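Long-range contacts in D-alanyl-D-alanine carboxypeptidase (Bdellovibrio bacteriovorus, PDB 3V39), which acts as a peptidoglycan endopeptidase of a predatory bacterium and, as in its family, is probably a serine-type D-Ala-D-Ala carboxypeptidase: residues 33-38 against 330-335; 211-216 against 295-300; 129-134 against 182-187. The protein carries 1 engineered substitution. All blocks are in the same frame, centred on the assembly; numbering follows the deposited sequence.

Contact 1: residues 33-38 against 330-335; sequences ASISKV and TLMGSV. With TAU (2-aminoethanesulfonic acid), chain B.
The SxxK turn and the V38 that follows it, where helix 36-48 begins, pack on T330 and M332 of strand 328-337. I35 makes most of the contact. Its CB lies 3.5 Å from M332 SD. I35 CG2 is 3.4 Å from T330 OG1 and also near M332 CG. With chi1 69°, CG1 runs between the backbone N and the carbonyl carbon, and its CD1 lies close to both T330 CB and the M332 sulfur. T330 OG1 is itself hydrogen-bonded to L32 O. The M332 chain bends at its last torsion and carries CE to V38 CG1, 3.9 Å away. S34 and K37 fit the SxxK pattern of the penicillin-binding protein and beta-lactamase clan, in which this helix lies against the antiparallel sheet. S34 OG is covalently bound to S of the taurine group, consistent with its role as the nucleophile of that pattern. S34 N donates to taurine O3 at 2.9 Å. K37 NZ donates to S34 OG at 2.7 Å and also bonds N217 and S254. A33 O accepts from both S36 N and S36 OG, the hydroxyl bond being 2.8 Å long.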
loop_
_atom_site.group_PDB
_atom_site.type_symbol
_atom_site.label_atom_id
_atom_site.label_comp_id
_atom_site.label_asym_id
_atom_site.label_seq_id
_atom_site.Cartn_x
_atom_site.Cartn_y
_atom_site.Cartn_z
ATOM N N ALA A 33 8.901 -3.417 -11.810
ATOM C CA ALA A 33 7.652 -4.024 -11.347
ATOM C C ALA A 33 7.305 -3.546 -9.931
ATOM O O ALA A 33 7.560 -2.385 -9.626
ATOM C CB ALA A 33 7.743 -5.608 -11.439
ATOM N N SER A 34 6.665 -4.369 -9.093
ATOM C CA SER A 34 6.173 -3.871 -7.793
ATOM C C SER A 34 7.222 -3.585 -6.793
ATOM O O SER A 34 6.834 -3.083 -5.715
ATOM C CB SER A 34 5.234 -4.902 -7.218
ATOM O OG SER A 34 4.023 -4.906 -7.919
ATOM N N ILE A 35 8.529 -3.801 -7.049
ATOM C CA ILE A 35 9.478 -3.216 -6.078
ATOM C C ILE A 35 9.395 -1.686 -6.164
ATOM O O ILE A 35 9.822 -1.003 -5.211
ATOM C CB ILE A 35 10.924 -3.750 -6.113
ATOM C CG1 ILE A 35 11.651 -3.313 -7.385
ATOM C CG2 ILE A 35 10.916 -5.277 -5.998
ATOM C CD1 ILE A 35 13.190 -3.783 -7.407
ATOM N N SER A 36 8.778 -1.127 -7.222
ATOM C CA SER A 36 8.407 0.311 -7.225
ATOM C C SER A 36 7.667 0.681 -5.944
ATOM O O SER A 36 7.775 1.869 -5.517
ATOM C CB SER A 36 7.409 0.597 -8.380
ATOM O OG SER A 36 8.086 0.412 -9.612
ATOM N N LYS A 37 6.857 -0.202 -5.395
ATOM C CA LYS A 37 6.054 0.142 -4.233
ATOM C C LYS A 37 6.949 0.458 -3.024
ATOM O O LYS A 37 6.462 1.208 -2.162
ATOM C CB LYS A 37 5.063 -1.006 -3.886
ATOM C CG LYS A 37 4.064 -1.172 -5.071
ATOM C CD LYS A 37 3.089 -2.307 -4.726
ATOM C CE LYS A 37 1.937 -2.457 -5.777
ATOM N NZ LYS A 37 2.396 -2.924 -7.149
ATOM N N VAL A 38 8.207 -0.015 -2.978
ATOM C CA VAL A 38 9.067 0.377 -1.848
ATOM C C VAL A 38 9.513 1.840 -2.016
ATOM O O VAL A 38 9.757 2.531 -1.036
ATOM C CB VAL A 38 10.317 -0.581 -1.809
ATOM C CG1 VAL A 38 11.200 -0.213 -0.623
ATOM C CG2 VAL A 38 9.852 -2.041 -1.623
ATOM N N THR A 330 11.476 -9.376 -9.978
ATOM C CA THR A 330 12.389 -8.632 -9.133
ATOM C C THR A 330 12.107 -8.922 -7.658
ATOM O O THR A 330 11.039 -9.407 -7.236
ATOM C CB THR A 330 12.201 -7.130 -9.375
ATOM O OG1 THR A 330 10.809 -6.771 -9.076
ATOM C CG2 THR A 330 12.469 -6.786 -10.846
ATOM N N LEU A 331 13.111 -8.636 -6.817
ATOM C CA LEU A 331 12.954 -8.785 -5.358
ATOM C C LEU A 331 13.933 -7.811 -4.721
ATOM O O LEU A 331 15.079 -7.651 -5.225
ATOM C CB LEU A 331 13.342 -10.245 -4.940
ATOM C CG LEU A 331 13.056 -10.514 -3.457
ATOM C CD1 LEU A 331 11.549 -10.703 -3.236
ATOM C CD2 LEU A 331 13.744 -11.797 -3.027
ATOM N N MET A 332 13.546 -7.101 -3.680
ATOM C CA MET A 332 14.549 -6.292 -2.945
ATOM C C MET A 332 14.193 -6.252 -1.499
ATOM O O MET A 332 13.009 -6.455 -1.122
ATOM C CB MET A 332 14.620 -4.812 -3.479
ATOM C CG MET A 332 13.320 -3.992 -3.211
ATOM S SD MET A 332 13.323 -2.325 -3.972
ATOM C CE MET A 332 14.197 -1.386 -2.757
ATOM N N GLY A 333 15.162 -5.984 -0.645
ATOM C CA GLY A 333 14.842 -5.889 0.756
ATOM C C GLY A 333 16.107 -5.990 1.585
ATOM O O GLY A 333 17.189 -5.565 1.147
ATOM N N SER A 334 15.970 -6.599 2.757
ATOM C CA SER A 334 17.121 -6.838 3.634
ATOM C C SER A 334 17.161 -8.277 4.048
ATOM O O SER A 334 16.111 -8.903 4.248
ATOM C CB SER A 334 17.011 -5.988 4.894
ATOM O OG SER A 334 15.905 -6.358 5.695
ATOM N N VAL A 335 18.382 -8.776 4.236
ATOM C CA VAL A 335 18.561 -10.089 4.854
ATOM C C VAL A 335 19.304 -9.876 6.160
ATOM O O VAL A 335 20.240 -9.068 6.236
ATOM C CB VAL A 335 19.333 -11.103 4.029
ATOM C CG1 VAL A 335 18.503 -11.481 2.778
ATOM C CG2 VAL A 335 20.766 -10.598 3.550
HETATM C C1 TAU B . 1.952 -5.471 -10.963
HETATM C C2 TAU B . 2.315 -5.827 -9.508
HETATM N N1 TAU B . 0.465 -5.452 -11.280
HETATM S S TAU B . 3.786 -6.156 -8.752
HETATM O O1 TAU B . 3.609 -7.295 -7.805
HETATM O O3 TAU B . 4.785 -6.392 -9.831
#

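Contact 2: residues 211-216 against 295-300; sequences MNNQSN and VMAVAA. With TAU (2-aminoethanesulfonic acid), chain B.
The amide of N212 points its ND2 at V295 O. The acceptor lies in the amide plane, and the bond from ND2 to V295 O is 2.8 Å long and nearly straight at 170°. ND2 approaches the V295 carbonyl with a tilt of 27° from the carbonyl plane. On one side of the amide sits M296 CG, 4.0 Å from N212 ND2. On the opposite side the methyl CE of M211 comes to 3.4 Å from N212 OD1. N212 CG is anti to its own carbonyl carbon (chi1 -74°), and this turns the amide toward residues 295-300. ND2 has a second partner in T41 OG1, so two bonds hold the amide. The amide of N213 makes a plainer contact: its OD1 rests 3.3 Å from A297 CB. A water bridges the backbones. It donates to N212 O and accepts from A297 N, 2.9 Å from each.

Helix 204-214 ends here. S215 leaves helical geometry with positive phi, and its OG donates to taurine O1 at 2.7 Å. N216 then N-caps helix 217-226 by accepting from I219 N with OD1. Its ND2 donates to Q214 OE1 at 2.9 Å. S215 also bonds K321, next to the taurine-modified S34. With N217, which bonds K37, S215 is consistent with the SxN motif that lines the active site of penicillin-binding proteins.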
loop_
_atom_site.group_PDB
_atom_site.type_symbol
_atom_site.label_atom_id
_atom_site.label_comp_id
_atom_site.label_asym_id
_atom_site.label_seq_id
_atom_site.Cartn_x
_atom_site.Cartn_y
_atom_site.Cartn_z
ATOM N N MET A 211 -0.229 -2.845 1.858
ATOM C CA MET A 211 0.149 -2.691 0.438
ATOM C C MET A 211 1.308 -3.645 0.069
ATOM O O MET A 211 1.300 -4.236 -1.007
ATOM C CB MET A 211 0.531 -1.216 0.185
ATOM C CG MET A 211 1.150 -0.977 -1.219
ATOM S SD MET A 211 1.663 0.732 -1.398
ATOM C CE MET A 211 3.281 0.721 -0.576
ATOM N N ASN A 212 2.359 -3.666 0.884
ATOM C CA ASN A 212 3.586 -4.394 0.519
ATOM C C ASN A 212 3.425 -5.872 0.854
ATOM O O ASN A 212 4.243 -6.681 0.379
ATOM C CB ASN A 212 4.809 -3.752 1.215
ATOM C CG ASN A 212 5.157 -2.450 0.562
ATOM O OD1 ASN A 212 4.982 -2.252 -0.648
ATOM N ND2 ASN A 212 5.619 -1.510 1.416
ATOM N N ASN A 213 2.378 -6.246 1.627
ATOM C CA ASN A 213 2.148 -7.666 1.775
ATOM C C ASN A 213 1.449 -8.182 0.542
ATOM O O ASN A 213 1.814 -9.270 0.048
ATOM C CB ASN A 213 1.188 -7.926 2.963
ATOM C CG ASN A 213 1.894 -8.062 4.318
ATOM O OD1 ASN A 213 3.152 -8.108 4.437
ATOM N ND2 ASN A 213 1.063 -8.093 5.383
ATOM N N GLN A 214 0.440 -7.462 0.096
ATOM C CA GLN A 214 -0.396 -7.924 -1.003
ATOM C C GLN A 214 0.162 -7.607 -2.370
ATOM O O GLN A 214 -0.215 -8.235 -3.402
ATOM C CB GLN A 214 -1.761 -7.178 -1.041
ATOM C CG GLN A 214 -2.649 -7.382 0.165
ATOM C CD GLN A 214 -3.962 -6.777 -0.140
ATOM O OE1 GLN A 214 -4.066 -5.560 -0.293
ATOM N NE2 GLN A 214 -4.981 -7.587 -0.109
ATOM N N SER A 215 1.038 -6.583 -2.425
ATOM C CA SER A 215 1.442 -5.949 -3.691
ATOM C C SER A 215 0.233 -5.193 -4.287
ATOM O O SER A 215 -0.159 -5.401 -5.457
ATOM C CB SER A 215 2.052 -6.888 -4.714
ATOM O OG SER A 215 2.945 -6.104 -5.532
ATOM N N ASN A 216 -0.295 -4.263 -3.496
ATOM C CA ASN A 216 -1.607 -3.676 -3.833
ATOM C C ASN A 216 -1.404 -2.435 -4.733
ATOM O O ASN A 216 -0.936 -1.364 -4.297
ATOM C CB ASN A 216 -2.313 -3.283 -2.580
ATOM C CG ASN A 216 -3.761 -2.870 -2.865
ATOM O OD1 ASN A 216 -3.983 -1.969 -3.670
ATOM N ND2 ASN A 216 -4.747 -3.475 -2.132
ATOM N N VAL A 295 6.851 -2.044 7.555
ATOM C CA VAL A 295 6.164 -1.622 6.310
ATOM C C VAL A 295 6.340 -2.556 5.168
ATOM O O VAL A 295 5.723 -2.339 4.124
ATOM C CB VAL A 295 6.637 -0.239 5.829
ATOM C CG1 VAL A 295 6.335 0.855 6.943
ATOM C CG2 VAL A 295 8.155 -0.235 5.527
ATOM N N MET A 296 7.121 -3.649 5.333
ATOM C CA MET A 296 7.409 -4.613 4.240
ATOM C C MET A 296 7.252 -6.002 4.804
ATOM O O MET A 296 7.378 -6.207 6.017
ATOM C CB MET A 296 8.856 -4.457 3.750
ATOM C CG MET A 296 9.001 -3.157 2.834
ATOM S SD MET A 296 10.694 -2.818 2.380
ATOM C CE MET A 296 11.209 -4.374 1.583
ATOM N N ALA A 297 6.995 -6.965 3.921
ATOM C CA ALA A 297 6.707 -8.342 4.325
ATOM C C ALA A 297 7.950 -9.118 4.762
ATOM O O ALA A 297 9.037 -8.936 4.223
ATOM C CB ALA A 297 6.052 -9.015 3.095
ATOM N N VAL A 298 7.746 -9.988 5.734
ATOM C CA VAL A 298 8.836 -10.869 6.247
ATOM C C VAL A 298 8.607 -12.259 5.725
ATOM O O VAL A 298 7.524 -12.832 5.938
ATOM C CB VAL A 298 8.844 -10.813 7.797
ATOM C CG1 VAL A 298 9.927 -11.779 8.372
ATOM C CG2 VAL A 298 9.046 -9.353 8.244
ATOM N N ALA A 299 9.631 -12.803 5.057
ATOM C CA ALA A 299 9.516 -14.148 4.510
ATOM C C ALA A 299 9.087 -15.135 5.549
ATOM O O ALA A 299 9.633 -15.180 6.658
ATOM C CB ALA A 299 10.889 -14.536 3.912
ATOM N N ALA A 300 8.110 -15.963 5.123
ATOM C CA ALA A 300 7.508 -17.045 5.958
ATOM C C ALA A 300 6.663 -16.520 7.083
ATOM O O ALA A 300 5.545 -17.047 7.303
ATOM C CB ALA A 300 8.559 -18.035 6.481
HETATM C C1 TAU B . 1.952 -5.471 -10.963
HETATM C C2 TAU B . 2.315 -5.827 -9.508
HETATM N N1 TAU B . 0.465 -5.452 -11.280
HETATM S S TAU B . 3.786 -6.156 -8.752
HETATM O O1 TAU B . 3.609 -7.295 -7.805
HETATM O O3 TAU B . 4.785 -6.392 -9.831
HETATM O O HOH W 1 6.995 -6.392 1.100
#

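Contact 3: residues 129-134 against 182-187; sequences DTVEQQ and FVKKAE
E132 and K184 form the charged part of this surface contact. E132 OE2 and K184 NZ are 3.2 Å apart, a salt bridge whose hydrogen bond is weak. The E132 chain bends at its second torsion (chi2 84°), bringing the carboxylate to the lysine.

The apolar part centres on F182. V131 CG2 approaches the edge of the ring, near its plane, 3.8 Å from CZ. The same methyl lies 3.9 Å from K184 CE, so the lysine chain continues the apolar patch before its charged end. V131 CG2 stands between its backbone N and carbonyl carbon, on the side of the helix that faces F182. E132 CG comes obliquely to the ring, 4.3 Å from CE2. One face of the ring has K184 N above it, offset toward the rim.

Hydrogen bonds within residues 129-134 order the helix start. T130 is the N-cap, and its OG1 accepts from Q133 N at 3.2 Å. Q133 OE1 accepts from D129 N at 2.8 Å, with the donor above the carbonyl plane.

The contact joins the first turn of helix 131-146 to the end of strand 176-182 and the loop after it. That strand is at one edge of the mixed sheet, beside strand 99-105. E107, just past strand 99-105, bonds both Q134 NE2 and K185 N.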
loop_
_atom_site.group_PDB
_atom_site.type_symbol
_atom_site.label_atom_id
_atom_site.label_comp_id
_atom_site.label_asym_id
_atom_site.label_seq_id
_atom_site.Cartn_x
_atom_site.Cartn_y
_atom_site.Cartn_z
ATOM N N ASP A 129 -10.333 11.801 -14.909
ATOM C CA ASP A 129 -9.931 13.111 -15.461
ATOM C C ASP A 129 -10.524 14.312 -14.732
ATOM O O ASP A 129 -9.958 15.405 -14.770
ATOM C CB ASP A 129 -10.387 13.256 -16.936
ATOM C CG ASP A 129 -9.872 12.125 -17.860
ATOM O OD1 ASP A 129 -8.679 11.791 -17.712
ATOM O OD2 ASP A 129 -10.700 11.607 -18.698
ATOM N N THR A 130 -11.693 14.145 -14.084
ATOM C CA THR A 130 -12.297 15.252 -13.371
ATOM C C THR A 130 -12.886 14.667 -12.072
ATOM O O THR A 130 -13.194 13.430 -11.972
ATOM C CB THR A 130 -13.487 15.907 -14.125
ATOM O OG1 THR A 130 -14.525 14.917 -14.363
ATOM C CG2 THR A 130 -13.034 16.539 -15.434
ATOM N N VAL A 131 -13.082 15.540 -11.082
ATOM C CA VAL A 131 -13.716 15.099 -9.864
ATOM C C VAL A 131 -15.170 14.667 -10.073
ATOM O O VAL A 131 -15.679 13.813 -9.301
ATOM C CB VAL A 131 -13.642 16.176 -8.723
ATOM C CG1 VAL A 131 -12.152 16.447 -8.369
ATOM C CG2 VAL A 131 -14.332 17.406 -9.087
ATOM N N GLU A 132 -15.833 15.245 -11.074
ATOM C CA GLU A 132 -17.223 14.864 -11.282
ATOM C C GLU A 132 -17.288 13.399 -11.754
ATOM O O GLU A 132 -18.221 12.643 -11.355
ATOM C CB GLU A 132 -17.936 15.805 -12.260
ATOM C CG GLU A 132 -18.172 17.229 -11.739
ATOM C CD GLU A 132 -16.998 18.161 -11.900
ATOM O OE1 GLU A 132 -15.926 17.781 -12.440
ATOM O OE2 GLU A 132 -17.162 19.331 -11.483
ATOM N N GLN A 133 -16.383 13.026 -12.660
ATOM C CA GLN A 133 -16.344 11.629 -13.099
ATOM C C GLN A 133 -16.011 10.707 -11.901
ATOM O O GLN A 133 -16.681 9.682 -11.659
ATOM C CB GLN A 133 -15.212 11.525 -14.147
ATOM C CG GLN A 133 -14.825 10.132 -14.476
ATOM C CD GLN A 133 -13.591 10.116 -15.371
ATOM O OE1 GLN A 133 -12.945 11.163 -15.602
ATOM N NE2 GLN A 133 -13.179 8.931 -15.793
ATOM N N GLN A 134 -14.979 11.034 -11.106
ATOM C CA GLN A 134 -14.725 10.243 -9.900
ATOM C C GLN A 134 -15.964 10.113 -9.014
ATOM O O GLN A 134 -16.258 9.022 -8.518
ATOM C CB GLN A 134 -13.641 10.964 -9.102
ATOM C CG GLN A 134 -13.304 10.372 -7.742
ATOM C CD GLN A 134 -12.295 11.252 -7.056
ATOM O OE1 GLN A 134 -11.188 11.400 -7.517
ATOM N NE2 GLN A 134 -12.713 11.885 -5.943
ATOM N N PHE A 182 -22.850 14.152 -4.691
ATOM C CA PHE A 182 -21.554 14.779 -4.591
ATOM C C PHE A 182 -21.723 16.262 -4.276
ATOM O O PHE A 182 -22.528 16.972 -4.924
ATOM C CB PHE A 182 -20.868 14.669 -5.982
ATOM C CG PHE A 182 -19.566 15.375 -6.125
ATOM C CD1 PHE A 182 -18.560 15.220 -5.209
ATOM C CD2 PHE A 182 -19.313 16.136 -7.270
ATOM C CE1 PHE A 182 -17.323 15.811 -5.371
ATOM C CE2 PHE A 182 -18.065 16.703 -7.462
ATOM C CZ PHE A 182 -17.074 16.562 -6.551
ATOM N N VAL A 183 -20.972 16.715 -3.265
ATOM C CA VAL A 183 -20.886 18.165 -2.964
ATOM C C VAL A 183 -19.403 18.490 -2.819
ATOM O O VAL A 183 -18.715 18.005 -1.880
ATOM C CB VAL A 183 -21.607 18.491 -1.660
ATOM C CG1 VAL A 183 -21.376 19.935 -1.306
ATOM C CG2 VAL A 183 -23.129 18.195 -1.821
ATOM N N LYS A 184 -18.865 19.320 -3.737
ATOM C CA LYS A 184 -17.450 19.689 -3.629
ATOM C C LYS A 184 -17.172 20.435 -2.353
ATOM O O LYS A 184 -18.037 21.133 -1.818
ATOM C CB LYS A 184 -17.043 20.635 -4.775
ATOM C CG LYS A 184 -17.134 20.063 -6.133
ATOM C CD LYS A 184 -16.539 21.082 -7.148
ATOM C CE LYS A 184 -16.529 20.532 -8.561
ATOM N NZ LYS A 184 -16.074 21.569 -9.545
ATOM N N LYS A 185 -15.939 20.352 -1.907
ATOM C CA LYS A 185 -15.540 20.984 -0.690
ATOM C C LYS A 185 -15.867 22.492 -0.745
ATOM O O LYS A 185 -16.326 23.036 0.241
ATOM C CB LYS A 185 -14.037 20.753 -0.482
ATOM C CG LYS A 185 -13.487 21.409 0.763
ATOM C CD LYS A 185 -11.991 20.977 0.965
ATOM C CE LYS A 185 -11.387 21.731 2.161
ATOM N NZ LYS A 185 -9.967 21.309 2.487
ATOM N N ALA A 186 -15.613 23.167 -1.883
ATOM C CA ALA A 186 -15.879 24.606 -1.944
ATOM C C ALA A 186 -17.370 24.910 -1.861
ATOM O O ALA A 186 -17.735 26.056 -1.577
ATOM C CB ALA A 186 -15.325 25.154 -3.268
ATOM N N GLU A 187 -18.235 23.948 -2.085
ATOM C CA GLU A 187 -19.690 24.110 -1.965
ATOM C C GLU A 187 -20.274 23.578 -0.669
ATOM O O GLU A 187 -21.498 23.525 -0.507
ATOM C CB GLU A 187 -20.367 23.483 -3.188
ATOM C CG GLU A 187 -19.747 24.133 -4.444
ATOM C CD GLU A 187 -20.154 23.512 -5.783
ATOM O OE1 GLU A 187 -21.289 23.047 -5.879
ATOM O OE2 GLU A 187 -19.336 23.525 -6.747
#

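In the fold
From the N terminus the chain first passes residues 33-38, whose partner, residues 330-335 of strand 328-337, comes almost 300 residues later. Contact 1 therefore closes a very long loop, and the other two contacts lie within it. Contact 3 closes first, tying helix 131-146 to the edge of the mixed sheet. Contact 2 follows in series, joining the end of helix 204-214 to the loop before strand 318-325. None of the three cross. Contacts 1 and 2 touch each other and the taurine group, where S34 and S215 meet. Contact 3 is remote, its centre about 35 Å from that of contact 1, on the opposite side of the chain's centre.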